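Local structure of putative histidinol-phosphate aminotransferase (Erwinia carotovora atroseptica, 3LY1) at residues D161-W166 / R192-M197; R39-K44 / I244-V249; K284-P289 / F296-V301; E92-I97 / G141-Y146. The protein binds pyridoxal 5'-phosphate and is probably a transaminase of the class-II aminotransferase family, putatively acting on histidinol phosphate. One frame throughout, in Å; residues are numbered along the deposited sequence.

Contact 1. Residues D161-W166 / R192-M197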
loop_
_atom_site.group_PDB
_atom_site.type_symbol
_atom_site.label_atom_id
_atom_site.label_comp_id
_atom_site.label_asym_id
_atom_site.label_seq_id
_atom_site.Cartn_x
_atom_site.Cartn_y
_atom_site.Cartn_z
ATOM N N ASP A 161 -6.210 -32.561 -6.477
ATOM C CA ASP A 161 -6.631 -33.726 -5.692
ATOM C C ASP A 161 -5.631 -34.115 -4.599
ATOM O O ASP A 161 -5.901 -34.977 -3.778
ATOM C CB ASP A 161 -7.046 -34.915 -6.583
ATOM C CG ASP A 161 -5.906 -35.513 -7.392
ATOM O OD1 ASP A 161 -4.741 -35.054 -7.252
ATOM O OD2 ASP A 161 -6.180 -36.484 -8.163
ATOM N N VAL A 162 -4.473 -33.477 -4.594
ATOM C CA VAL A 162 -3.470 -33.646 -3.551
ATOM C C VAL A 162 -3.649 -32.570 -2.455
ATOM O O VAL A 162 -3.593 -32.870 -1.271
ATOM C CB VAL A 162 -2.085 -33.589 -4.205
ATOM C CG1 VAL A 162 -0.961 -33.368 -3.172
ATOM C CG2 VAL A 162 -1.880 -34.844 -5.021
ATOM N N ILE A 163 -3.923 -31.335 -2.850
ATOM C CA ILE A 163 -4.149 -30.225 -1.881
ATOM C C ILE A 163 -5.545 -30.193 -1.217
ATOM O O ILE A 163 -5.647 -30.055 0.024
ATOM C CB ILE A 163 -3.855 -28.861 -2.547
ATOM C CG1 ILE A 163 -2.359 -28.796 -2.893
ATOM C CG2 ILE A 163 -4.258 -27.696 -1.633
ATOM C CD1 ILE A 163 -1.859 -27.483 -3.511
ATOM N N GLU A 164 -6.598 -30.301 -2.012
ATOM C CA GLU A 164 -7.974 -30.163 -1.490
ATOM C C GLU A 164 -8.332 -31.113 -0.333
ATOM O O GLU A 164 -8.929 -30.655 0.646
ATOM C CB GLU A 164 -9.032 -30.244 -2.591
ATOM C CG GLU A 164 -8.994 -29.092 -3.574
ATOM C CD GLU A 164 -9.935 -29.267 -4.773
ATOM O OE1 GLU A 164 -10.637 -30.310 -4.862
ATOM O OE2 GLU A 164 -9.975 -28.358 -5.643
ATOM N N PRO A 165 -7.971 -32.410 -0.417
ATOM C CA PRO A 165 -8.365 -33.274 0.697
ATOM C C PRO A 165 -7.601 -32.998 1.960
ATOM O O PRO A 165 -8.121 -33.243 3.031
ATOM C CB PRO A 165 -8.009 -34.698 0.214
ATOM C CG PRO A 165 -7.880 -34.607 -1.233
ATOM C CD PRO A 165 -7.399 -33.196 -1.515
ATOM N N TRP A 166 -6.359 -32.542 1.842
ATOM C CA TRP A 166 -5.616 -32.104 3.026
ATOM C C TRP A 166 -6.333 -30.940 3.718
ATOM O O TRP A 166 -6.573 -30.986 4.930
ATOM C CB TRP A 166 -4.204 -31.700 2.635
ATOM C CG TRP A 166 -3.312 -31.280 3.781
ATOM C CD1 TRP A 166 -3.444 -31.595 5.108
ATOM C CD2 TRP A 166 -2.124 -30.499 3.673
ATOM N NE1 TRP A 166 -2.411 -31.040 5.829
ATOM C CE2 TRP A 166 -1.585 -30.367 4.969
ATOM C CE3 TRP A 166 -1.455 -29.911 2.600
ATOM C CZ2 TRP A 166 -0.403 -29.679 5.217
ATOM C CZ3 TRP A 166 -0.289 -29.211 2.851
ATOM C CH2 TRP A 166 0.220 -29.098 4.145
ATOM N N ARG A 192 -6.628 -26.755 -10.137
ATOM C CA ARG A 192 -7.926 -26.173 -9.798
ATOM C C ARG A 192 -7.723 -25.004 -8.832
ATOM O O ARG A 192 -6.968 -25.133 -7.868
ATOM C CB ARG A 192 -8.836 -27.240 -9.143
ATOM C CG ARG A 192 -9.943 -27.758 -10.031
ATOM C CD ARG A 192 -10.307 -29.227 -9.850
ATOM N NE ARG A 192 -10.142 -29.857 -8.536
ATOM C CZ ARG A 192 -9.811 -31.140 -8.405
ATOM N NH1 ARG A 192 -9.582 -31.862 -9.492
ATOM N NH2 ARG A 192 -9.672 -31.709 -7.213
ATOM N N SER A 193 -8.384 -23.869 -9.079
ATOM C CA SER A 193 -8.406 -22.790 -8.064
ATOM C C SER A 193 -9.081 -23.302 -6.781
ATOM O O SER A 193 -10.044 -24.107 -6.817
ATOM C CB SER A 193 -9.092 -21.509 -8.543
ATOM O OG SER A 193 -9.172 -20.550 -7.482
ATOM N N ILE A 194 -8.545 -22.873 -5.644
ATOM C CA ILE A 194 -9.088 -23.243 -4.351
ATOM C C ILE A 194 -10.335 -22.439 -4.027
ATOM O O ILE A 194 -11.035 -22.727 -3.068
ATOM C CB ILE A 194 -8.022 -23.102 -3.242
ATOM C CG1 ILE A 194 -8.364 -24.003 -2.041
ATOM C CG2 ILE A 194 -7.773 -21.626 -2.820
ATOM C CD1 ILE A 194 -8.050 -25.444 -2.281
ATOM N N SER A 195 -10.604 -21.419 -4.816
ATOM C CA SER A 195 -11.725 -20.518 -4.579
ATOM C C SER A 195 -13.088 -21.156 -4.232
ATOM O O SER A 195 -13.759 -20.685 -3.294
ATOM C CB SER A 195 -11.890 -19.553 -5.764
ATOM O OG SER A 195 -12.756 -18.499 -5.401
ATOM N N PRO A 196 -13.508 -22.215 -4.967
ATOM C CA PRO A 196 -14.809 -22.767 -4.603
ATOM C C PRO A 196 -14.872 -23.336 -3.162
ATOM O O PRO A 196 -15.955 -23.345 -2.583
ATOM C CB PRO A 196 -15.046 -23.841 -5.661
ATOM C CG PRO A 196 -14.284 -23.361 -6.842
ATOM C CD PRO A 196 -13.025 -22.788 -6.229
HETATM N N MSE A 197 -13.749 -23.776 -2.581
HETATM C CA MSE A 197 -13.769 -24.263 -1.197
HETATM C C MSE A 197 -14.138 -23.126 -0.214
HETATM O O MSE A 197 -14.755 -23.355 0.821
HETATM C CB MSE A 197 -12.430 -24.918 -0.822
HETATM C CG MSE A 197 -11.985 -26.052 -1.772
HETATM SE SE MSE A 197 -13.263 -27.500 -1.907
HETATM C CE MSE A 197 -13.906 -27.299 -3.738
HETATM O O HOH W 1 -8.084 -34.678 -10.239
HETATM O O HOH W 2 -7.762 -26.486 -5.419
HETATM O O HOH W 3 -11.385 -26.103 -5.611
#
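E164 and R192 form a side-on salt bridge between helix 160-168 and the N-terminal approach to helix 195-199. Both belong to the PLP-binding aminotransferase fold, beside strand 205-210 of its large mixed sheet. In the conformer described, one of two, R192 uses two nitrogens, one for each carboxylate oxygen. NH2 of R192 gives a bond of 2.9 Å to OE1 of E164, and NE of R192 a longer one of 3.3 Å to OE2 of E164. The acceptors lie near the guanidinium plane, but the nitrogens meet them from above the carboxylate plane, because the two planes stand 55° apart. The arginine chain bends at chi2 and chi3 to bring this edge round to the glutamate.

Water extends the polar layer. One water donates to OE2 of E164 and to the backbone O of R192. A second does the same for OE2 and the O of S193. OE2 therefore takes three bonds, which should help to fix the carboxylate.

Apolar contact lies on the inner side. I194 CD1 packs against E164 CG at 4.0 Å and more loosely against I163 CG2. I194 also rests on I205 and L207 of strand 205-210, so it links the helix to the sheet.

S193 leads into the next helix. Its hydroxyl also bonds to E180. The capping bond runs from S195 N to S193 OG, 3.1 Å long.

Contact 2. Residues R39-K44 / I244-V249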
loop_
_atom_site.group_PDB
_atom_site.type_symbol
_atom_site.label_atom_id
_atom_site.label_comp_id
_atom_site.label_asym_id
_atom_site.label_seq_id
_atom_site.Cartn_x
_atom_site.Cartn_y
_atom_site.Cartn_z
ATOM N N ARG A 39 -5.386 6.404 -16.845
ATOM C CA ARG A 39 -5.035 7.777 -17.236
ATOM C C ARG A 39 -6.127 8.756 -16.838
ATOM O O ARG A 39 -5.826 9.805 -16.294
ATOM C CB ARG A 39 -4.750 7.906 -18.742
ATOM C CG ARG A 39 -3.444 7.259 -19.213
ATOM C CD ARG A 39 -3.074 7.661 -20.660
ATOM N NE ARG A 39 -4.245 7.609 -21.554
ATOM C CZ ARG A 39 -4.661 6.547 -22.246
ATOM N NH1 ARG A 39 -3.997 5.385 -22.216
ATOM N NH2 ARG A 39 -5.763 6.655 -22.991
ATOM N N ASP A 40 -7.385 8.396 -17.088
ATOM C CA ASP A 40 -8.517 9.240 -16.737
ATOM C C ASP A 40 -8.698 9.435 -15.208
ATOM O O ASP A 40 -9.315 10.419 -14.776
ATOM C CB ASP A 40 -9.798 8.650 -17.329
ATOM C CG ASP A 40 -9.873 8.775 -18.883
ATOM O OD1 ASP A 40 -8.943 9.327 -19.525
ATOM O OD2 ASP A 40 -10.887 8.309 -19.458
ATOM N N ALA A 41 -8.194 8.498 -14.403
ATOM C CA ALA A 41 -8.273 8.629 -12.947
ATOM C C ALA A 41 -7.380 9.739 -12.409
ATOM O O ALA A 41 -7.609 10.198 -11.278
ATOM C CB ALA A 41 -7.904 7.281 -12.226
ATOM N N VAL A 42 -6.342 10.135 -13.148
ATOM C CA VAL A 42 -5.326 11.059 -12.576
ATOM C C VAL A 42 -5.900 12.425 -12.171
ATOM O O VAL A 42 -5.589 12.937 -11.084
ATOM C CB VAL A 42 -4.090 11.225 -13.488
ATOM C CG1 VAL A 42 -3.143 12.343 -12.977
ATOM C CG2 VAL A 42 -3.349 9.871 -13.642
ATOM N N VAL A 43 -6.784 12.973 -13.000
ATOM C CA VAL A 43 -7.482 14.222 -12.676
ATOM C C VAL A 43 -8.373 14.070 -11.430
ATOM O O VAL A 43 -8.623 15.053 -10.725
ATOM C CB VAL A 43 -8.291 14.786 -13.879
ATOM C CG1 VAL A 43 -9.501 13.924 -14.194
ATOM C CG2 VAL A 43 -8.698 16.251 -13.612
ATOM N N LYS A 44 -8.812 12.846 -11.140
ATOM C CA LYS A 44 -9.711 12.606 -10.025
ATOM C C LYS A 44 -8.925 12.341 -8.740
ATOM O O LYS A 44 -9.516 12.368 -7.688
ATOM C CB LYS A 44 -10.630 11.406 -10.297
ATOM C CG LYS A 44 -11.609 11.603 -11.486
ATOM C CD LYS A 44 -12.661 10.454 -11.587
ATOM C CE LYS A 44 -12.044 9.106 -11.951
ATOM N NZ LYS A 44 -12.982 7.914 -11.899
ATOM N N ILE A 244 -6.605 1.800 -1.930
ATOM C CA ILE A 244 -5.904 1.498 -3.170
ATOM C C ILE A 244 -5.863 2.778 -3.988
ATOM O O ILE A 244 -6.741 3.631 -3.887
ATOM C CB ILE A 244 -6.630 0.321 -3.916
ATOM C CG1 ILE A 244 -6.755 -0.896 -2.985
ATOM C CG2 ILE A 244 -5.856 -0.158 -5.111
ATOM C CD1 ILE A 244 -5.394 -1.384 -2.443
ATOM N N ASN A 245 -4.842 2.914 -4.817
ATOM C CA ASN A 245 -4.674 4.105 -5.614
ATOM C C ASN A 245 -5.728 4.202 -6.728
ATOM O O ASN A 245 -6.224 3.180 -7.224
ATOM C CB ASN A 245 -3.234 4.228 -6.120
ATOM C CG ASN A 245 -2.997 3.522 -7.410
ATOM O OD1 ASN A 245 -3.263 4.053 -8.495
ATOM N ND2 ASN A 245 -2.477 2.320 -7.314
ATOM N N PHE A 246 -6.119 5.429 -7.048
ATOM C CA PHE A 246 -7.235 5.692 -7.971
ATOM C C PHE A 246 -7.022 5.096 -9.363
ATOM O O PHE A 246 -7.913 4.490 -9.911
ATOM C CB PHE A 246 -7.481 7.200 -8.106
ATOM C CG PHE A 246 -8.918 7.586 -8.067
ATOM C CD1 PHE A 246 -9.849 6.994 -8.922
ATOM C CD2 PHE A 246 -9.338 8.616 -7.248
ATOM C CE1 PHE A 246 -11.158 7.386 -8.896
ATOM C CE2 PHE A 246 -10.660 9.021 -7.230
ATOM C CZ PHE A 246 -11.568 8.398 -8.038
ATOM N N SER A 247 -5.838 5.251 -9.933
ATOM C CA SER A 247 -5.603 4.716 -11.274
ATOM C C SER A 247 -5.665 3.192 -11.251
ATOM O O SER A 247 -6.238 2.598 -12.137
ATOM C CB SER A 247 -4.247 5.174 -11.837
ATOM O OG SER A 247 -4.230 6.580 -11.939
ATOM N N GLY A 248 -5.075 2.578 -10.237
ATOM C CA GLY A 248 -5.139 1.150 -10.081
ATOM C C GLY A 248 -6.544 0.600 -9.909
ATOM O O GLY A 248 -6.878 -0.409 -10.536
ATOM N N VAL A 249 -7.362 1.266 -9.085
ATOM C CA VAL A 249 -8.737 0.824 -8.837
ATOM C C VAL A 249 -9.548 0.900 -10.147
ATOM O O VAL A 249 -10.237 -0.047 -10.528
ATOM C CB VAL A 249 -9.437 1.656 -7.747
ATOM C CG1 VAL A 249 -10.918 1.362 -7.730
ATOM C CG2 VAL A 249 -8.791 1.394 -6.370
#
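K44 crosses the ring of F246 at about a right angle. Its CB lies over one ring face, 4.1 Å from the centroid and 21° off the normal, a CH-pi contact displaced toward the rim. CG stands beside the backbone N (chi1 -64°), and the chain then bends at chi3 (-67°). This brings CE back to the ring, 3.6 Å from CE1 of F246. NZ of K44 is equally close to CE1 of F246, and its charge is paired in a salt bridge with D250, one turn further along the F246 helix. The backbone O of K44 meets the ring at CE2 of F246.

A41 sits between the two backbones. Its CB touches the CA of S247 at 3.6 Å and also CD1 of F246 at 3.8 Å. The small side chain lets the backbones come close, with the CA atoms of A41 and S247 5.0 Å apart. CG2 of V42 packs on OG of S247, whose hydroxyl bonds to the backbone O of A38.

N245 is the N-cap of helix 246-255. Its OD1 accepts from the N of G248 at 2.9 Å.

The contact joins the helical turn that follows helix 32-40 to the start of helix 246-255. Helix 50-63 adds E52 against F246, and V42 packs on A38 of the second subunit, so the joint lies at the dimer interface.

Contact 3. Residues K284-P289 / F296-V301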
loop_
_atom_site.group_PDB
_atom_site.type_symbol
_atom_site.label_atom_id
_atom_site.label_comp_id
_atom_site.label_asym_id
_atom_site.label_seq_id
_atom_site.Cartn_x
_atom_site.Cartn_y
_atom_site.Cartn_z
ATOM N N LYS A 284 19.481 -29.387 -25.240
ATOM C CA LYS A 284 19.359 -30.491 -24.276
ATOM C C LYS A 284 19.552 -30.028 -22.836
ATOM O O LYS A 284 20.251 -30.679 -22.045
ATOM C CB LYS A 284 20.339 -31.628 -24.624
ATOM C CG LYS A 284 20.085 -32.234 -25.980
ATOM C CD LYS A 284 21.024 -33.404 -26.264
ATOM C CE LYS A 284 20.810 -33.994 -27.688
ATOM N NZ LYS A 284 21.842 -35.049 -28.060
ATOM N N LEU A 285 18.931 -28.898 -22.488
ATOM C CA LEU A 285 18.938 -28.422 -21.112
ATOM C C LEU A 285 17.587 -28.807 -20.477
ATOM O O LEU A 285 16.548 -28.444 -20.995
ATOM C CB LEU A 285 19.217 -26.906 -21.044
ATOM C CG LEU A 285 20.650 -26.477 -21.387
ATOM C CD1 LEU A 285 20.692 -24.936 -21.712
ATOM C CD2 LEU A 285 21.663 -26.860 -20.271
ATOM N N PRO A 286 17.606 -29.586 -19.373
ATOM C CA PRO A 286 16.322 -29.926 -18.762
ATOM C C PRO A 286 15.568 -28.669 -18.248
ATOM O O PRO A 286 16.196 -27.683 -17.826
ATOM C CB PRO A 286 16.720 -30.835 -17.573
ATOM C CG PRO A 286 18.069 -31.424 -17.972
ATOM C CD PRO A 286 18.734 -30.346 -18.789
ATOM N N TYR A 287 14.248 -28.720 -18.307
ATOM C CA TYR A 287 13.383 -27.715 -17.685
ATOM C C TYR A 287 12.150 -28.316 -17.033
ATOM O O TYR A 287 11.741 -29.435 -17.347
ATOM C CB TYR A 287 12.952 -26.702 -18.707
ATOM C CG TYR A 287 12.149 -27.292 -19.841
ATOM C CD1 TYR A 287 12.779 -27.759 -20.999
ATOM C CD2 TYR A 287 10.768 -27.400 -19.760
ATOM C CE1 TYR A 287 12.035 -28.317 -22.051
ATOM C CE2 TYR A 287 10.020 -27.949 -20.795
ATOM C CZ TYR A 287 10.665 -28.397 -21.943
ATOM O OH TYR A 287 9.927 -28.951 -22.966
ATOM N N LEU A 288 11.539 -27.544 -16.140
ATOM C CA LEU A 288 10.330 -27.970 -15.454
ATOM C C LEU A 288 9.101 -27.482 -16.218
ATOM O O LEU A 288 9.160 -26.492 -16.955
ATOM C CB LEU A 288 10.326 -27.472 -13.995
ATOM C CG LEU A 288 11.512 -27.859 -13.094
ATOM C CD1 LEU A 288 11.323 -27.402 -11.624
ATOM C CD2 LEU A 288 11.723 -29.357 -13.106
ATOM N N PRO A 289 7.971 -28.190 -16.075
ATOM C CA PRO A 289 6.774 -27.719 -16.785
ATOM C C PRO A 289 6.418 -26.309 -16.273
ATOM O O PRO A 289 6.598 -25.993 -15.070
ATOM C CB PRO A 289 5.705 -28.739 -16.420
ATOM C CG PRO A 289 6.440 -29.944 -15.939
ATOM C CD PRO A 289 7.749 -29.455 -15.358
ATOM N N PHE A 296 11.710 -22.475 -15.460
ATOM C CA PHE A 296 12.834 -22.805 -14.618
ATOM C C PHE A 296 13.586 -23.885 -15.379
ATOM O O PHE A 296 13.018 -24.915 -15.717
ATOM C CB PHE A 296 12.340 -23.279 -13.248
ATOM C CG PHE A 296 13.338 -23.114 -12.120
ATOM C CD1 PHE A 296 13.818 -21.861 -11.762
ATOM C CD2 PHE A 296 13.698 -24.212 -11.345
ATOM C CE1 PHE A 296 14.690 -21.703 -10.670
ATOM C CE2 PHE A 296 14.580 -24.057 -10.240
ATOM C CZ PHE A 296 15.062 -22.813 -9.917
ATOM N N HIS A 297 14.834 -23.614 -15.737
ATOM C CA HIS A 297 15.670 -24.603 -16.441
ATOM C C HIS A 297 17.073 -24.729 -15.865
ATOM O O HIS A 297 17.566 -23.832 -15.145
ATOM C CB HIS A 297 15.707 -24.352 -17.940
ATOM C CG HIS A 297 16.563 -23.196 -18.389
ATOM N ND1 HIS A 297 17.918 -23.318 -18.611
ATOM C CD2 HIS A 297 16.238 -21.930 -18.757
ATOM C CE1 HIS A 297 18.396 -22.170 -19.083
ATOM N NE2 HIS A 297 17.394 -21.307 -19.185
ATOM N N GLN A 298 17.688 -25.866 -16.198
ATOM C CA GLN A 298 18.982 -26.232 -15.677
ATOM C C GLN A 298 20.088 -25.586 -16.490
ATOM O O GLN A 298 19.885 -25.201 -17.645
ATOM C CB GLN A 298 19.128 -27.763 -15.697
ATOM C CG GLN A 298 20.168 -28.290 -14.735
ATOM C CD GLN A 298 20.275 -29.824 -14.768
ATOM O OE1 GLN A 298 19.285 -30.514 -14.944
ATOM N NE2 GLN A 298 21.486 -30.339 -14.601
ATOM N N LEU A 299 21.239 -25.413 -15.848
ATOM C CA LEU A 299 22.438 -24.921 -16.510
ATOM C C LEU A 299 23.581 -25.888 -16.293
ATOM O O LEU A 299 23.654 -26.550 -15.242
ATOM C CB LEU A 299 22.840 -23.556 -15.972
ATOM C CG LEU A 299 21.890 -22.416 -16.305
ATOM C CD1 LEU A 299 22.222 -21.137 -15.502
ATOM C CD2 LEU A 299 21.907 -22.165 -17.841
ATOM N N VAL A 300 24.480 -25.953 -17.274
ATOM C CA VAL A 300 25.733 -26.682 -17.129
ATOM C C VAL A 300 26.920 -25.732 -16.844
ATOM O O VAL A 300 27.964 -26.182 -16.368
ATOM C CB VAL A 300 25.974 -27.670 -18.318
ATOM C CG1 VAL A 300 24.882 -28.762 -18.297
ATOM C CG2 VAL A 300 25.953 -26.988 -19.637
ATOM N N VAL A 301 26.760 -24.438 -17.111
ATOM C CA VAL A 301 27.750 -23.422 -16.727
ATOM C C VAL A 301 27.315 -22.763 -15.413
ATOM O O VAL A 301 26.147 -22.879 -15.028
ATOM C CB VAL A 301 27.886 -22.350 -17.815
ATOM C CG1 VAL A 301 28.214 -23.009 -19.137
ATOM C CG2 VAL A 301 26.597 -21.515 -17.918
HETATM O O HOH W 4 9.225 -24.025 -15.547
#
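The F296 ring meets L288 at its edge, with CD1 of L288 near the ring plane and 4.0 Å from CD2 of F296. The two side chains lie side by side and point the same way. The ring of W327 of strand 327-331 meets that of F296, the planes about 15° apart. The H297 imidazole is approached obliquely by CD1 of L285. ND1 of H297 donates within its own segment to the O of Q298, at 2.9 Å. The acceptor lies near the imidazole plane, but ND1 is well above the carbonyl plane.

H297 CG sits between its backbone N and carbonyl carbon (chi1 75°), and Y287 CG is placed likewise (61°). Their CB atoms meet at 3.7 Å. The Y287 ring leads away from the strand, and its OH bonds to E281 of helix 259-283.

The backbones run antiparallel through a single bridge, Y287 with H297, whose CA atoms are 4.1 Å apart. Q298 N donates to P286 O at 2.9 Å. L288 N donates to F296 O at 3.0 Å, and both bonds are nearly straight. F296 N donates to a water that also lies near L288 O, a less certain bond.

L285 CD2 packs on the O of Q298 and on V300 CG1. CG of P286 touches OE1 of Q298 at 3.4 Å. On its other side the 296-298 strand pairs with strand 327-331. The short bridge therefore brings the chain leaving helix 259-283 alongside this two-stranded sheet. Backbone bonds set the pairing, while leucine and aromatic groups pack around it.

Contact 4. Residues E92-I97 / G141-Y146; sequences EAQLVI and GPSIVY
L95 and I144 form the apolar centre on one face of the sheet. CD1 of L95 meets CG2 of I144 at 4.1 Å, and also CB of Y146. L95 turns its CG away from the backbone N (chi1 170°), which carries CD1 to the O of I144. I97 CG2 lies at the edge of the Y146 ring, near its plane, and 3.7 Å from CB of Y146. On the other face V96 CB packs loosely on V145 CG2, and helix 129-137 covers both valines.

Four backbone bonds join the strands in parallel. Q94 N donates to P142 O, and I144 N to Q94 O. V96 N then donates to I144 O at 2.8 Å, the shortest of the set, and Y146 N to V96 O at 3.2 Å. CA-H...O contacts lie beside them, as between A93 CA and P142 O at 3.2 Å.

The polar edge lies toward the start of the strands. Q94 and S143 sit side by side on the valine face. E92 O, which bonds to Y139 OH, also approaches CD of P142 at 3.9 Å.

Y146 OH bonds to D179, a residue of the PLP pocket, and its side chain touches that of Y102, which binds the cofactor. The strand axes cross at -27°. Strands 94-98 and 143-148 are neighbours in the mostly parallel central sheet characteristic of fold-type I PLP enzymes.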
loop_
_atom_site.group_PDB
_atom_site.type_symbol
_atom_site.label_atom_id
_atom_site.label_comp_id
_atom_site.label_asym_id
_atom_site.label_seq_id
_atom_site.Cartn_x
_atom_site.Cartn_y
_atom_site.Cartn_z
ATOM N N GLU A 92 4.488 -19.053 19.265
ATOM C CA GLU A 92 4.370 -20.515 19.292
ATOM C C GLU A 92 4.108 -21.144 17.900
ATOM O O GLU A 92 4.254 -22.359 17.730
ATOM C CB GLU A 92 3.315 -20.940 20.315
ATOM C CG GLU A 92 3.715 -20.661 21.778
ATOM C CD GLU A 92 3.788 -19.171 22.126
ATOM O OE1 GLU A 92 2.991 -18.363 21.585
ATOM O OE2 GLU A 92 4.647 -18.808 22.962
ATOM N N ALA A 93 3.782 -20.314 16.905
ATOM C CA ALA A 93 3.482 -20.773 15.542
ATOM C C ALA A 93 4.705 -21.139 14.667
ATOM O O ALA A 93 5.831 -20.620 14.833
ATOM C CB ALA A 93 2.657 -19.725 14.841
ATOM N N GLN A 94 4.482 -22.069 13.751
ATOM C CA GLN A 94 5.485 -22.413 12.742
ATOM C C GLN A 94 4.899 -22.086 11.375
ATOM O O GLN A 94 3.689 -22.163 11.191
ATOM C CB GLN A 94 5.874 -23.895 12.788
ATOM C CG GLN A 94 4.797 -24.852 12.295
ATOM C CD GLN A 94 5.265 -26.306 12.061
ATOM O OE1 GLN A 94 4.423 -27.189 11.929
ATOM N NE2 GLN A 94 6.562 -26.551 12.039
ATOM N N LEU A 95 5.757 -21.719 10.439
ATOM C CA LEU A 95 5.369 -21.627 9.034
ATOM C C LEU A 95 5.900 -22.900 8.369
ATOM O O LEU A 95 7.078 -23.214 8.520
ATOM C CB LEU A 95 6.013 -20.401 8.372
ATOM C CG LEU A 95 5.898 -20.310 6.855
ATOM C CD1 LEU A 95 4.497 -19.904 6.527
ATOM C CD2 LEU A 95 6.921 -19.312 6.254
ATOM N N VAL A 96 5.038 -23.603 7.648
ATOM C CA VAL A 96 5.401 -24.823 6.906
ATOM C C VAL A 96 5.387 -24.482 5.422
ATOM O O VAL A 96 4.364 -24.020 4.886
ATOM C CB VAL A 96 4.455 -26.005 7.208
ATOM C CG1 VAL A 96 4.827 -27.224 6.349
ATOM C CG2 VAL A 96 4.527 -26.387 8.704
ATOM N N ILE A 97 6.547 -24.660 4.782
ATOM C CA ILE A 97 6.730 -24.323 3.355
ATOM C C ILE A 97 7.618 -25.384 2.685
ATOM O O ILE A 97 8.480 -26.039 3.373
ATOM C CB ILE A 97 7.413 -22.934 3.135
ATOM C CG1 ILE A 97 8.509 -22.642 4.187
ATOM C CG2 ILE A 97 6.346 -21.764 3.118
ATOM C CD1 ILE A 97 9.503 -21.484 3.779
ATOM N N GLY A 141 1.765 -27.017 18.174
ATOM C CA GLY A 141 1.270 -25.643 18.130
ATOM C C GLY A 141 0.539 -25.303 16.832
ATOM O O GLY A 141 0.299 -26.171 15.978
ATOM N N PRO A 142 0.206 -24.021 16.666
ATOM C CA PRO A 142 -0.375 -23.535 15.441
ATOM C C PRO A 142 0.623 -23.546 14.256
ATOM O O PRO A 142 1.829 -23.334 14.431
ATOM C CB PRO A 142 -0.807 -22.098 15.780
ATOM C CG PRO A 142 -0.317 -21.804 17.130
ATOM C CD PRO A 142 0.364 -22.973 17.689
ATOM N N SER A 143 0.102 -23.811 13.066
ATOM C CA SER A 143 0.910 -23.843 11.849
ATOM C C SER A 143 0.244 -22.965 10.810
ATOM O O SER A 143 -0.980 -22.962 10.709
ATOM C CB SER A 143 0.999 -25.255 11.240
ATOM O OG SER A 143 1.636 -26.168 12.089
ATOM N N ILE A 144 1.057 -22.248 10.031
ATOM C CA ILE A 144 0.585 -21.603 8.793
ATOM C C ILE A 144 1.265 -22.328 7.663
ATOM O O ILE A 144 2.476 -22.522 7.710
ATOM C CB ILE A 144 0.981 -20.104 8.725
ATOM C CG1 ILE A 144 0.436 -19.352 9.948
ATOM C CG2 ILE A 144 0.516 -19.448 7.386
ATOM C CD1 ILE A 144 0.884 -17.890 10.049
ATOM N N VAL A 145 0.505 -22.727 6.641
ATOM C CA VAL A 145 1.045 -23.464 5.502
ATOM C C VAL A 145 0.923 -22.502 4.328
ATOM O O VAL A 145 -0.156 -21.986 4.101
ATOM C CB VAL A 145 0.252 -24.757 5.189
ATOM C CG1 VAL A 145 0.882 -25.478 3.952
ATOM C CG2 VAL A 145 0.172 -25.682 6.413
ATOM N N TYR A 146 2.020 -22.235 3.615
ATOM C CA TYR A 146 2.009 -21.299 2.474
ATOM C C TYR A 146 2.325 -22.076 1.196
ATOM O O TYR A 146 3.443 -22.579 1.046
ATOM C CB TYR A 146 2.994 -20.150 2.731
ATOM C CG TYR A 146 3.189 -19.159 1.601
ATOM C CD1 TYR A 146 2.115 -18.431 1.093
ATOM C CD2 TYR A 146 4.444 -18.944 1.048
ATOM C CE1 TYR A 146 2.270 -17.536 0.073
ATOM C CE2 TYR A 146 4.627 -18.004 0.026
ATOM C CZ TYR A 146 3.522 -17.324 -0.472
ATOM O OH TYR A 146 3.639 -16.426 -1.505
#

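Overall arrangement
Contacts 1 and 4 belong to the same region and touch, where W166 of helix 160-168 packs on V145 of strand 143-148. Contact 4 is buried core, built from parallel backbone bonds and aliphatic side chains. Contact 1 is partly buried, and a salt bridge with water carries its outer side. Contact 2 is also buried, but it joins helix ends by side-chain packing and lies by the second subunit. Its centre is about 42 Å from that of contact 3, on the opposite side of the chain's centre. Contact 3 is partly buried and, like contact 4, relies on backbone bonds, here antiparallel and only two.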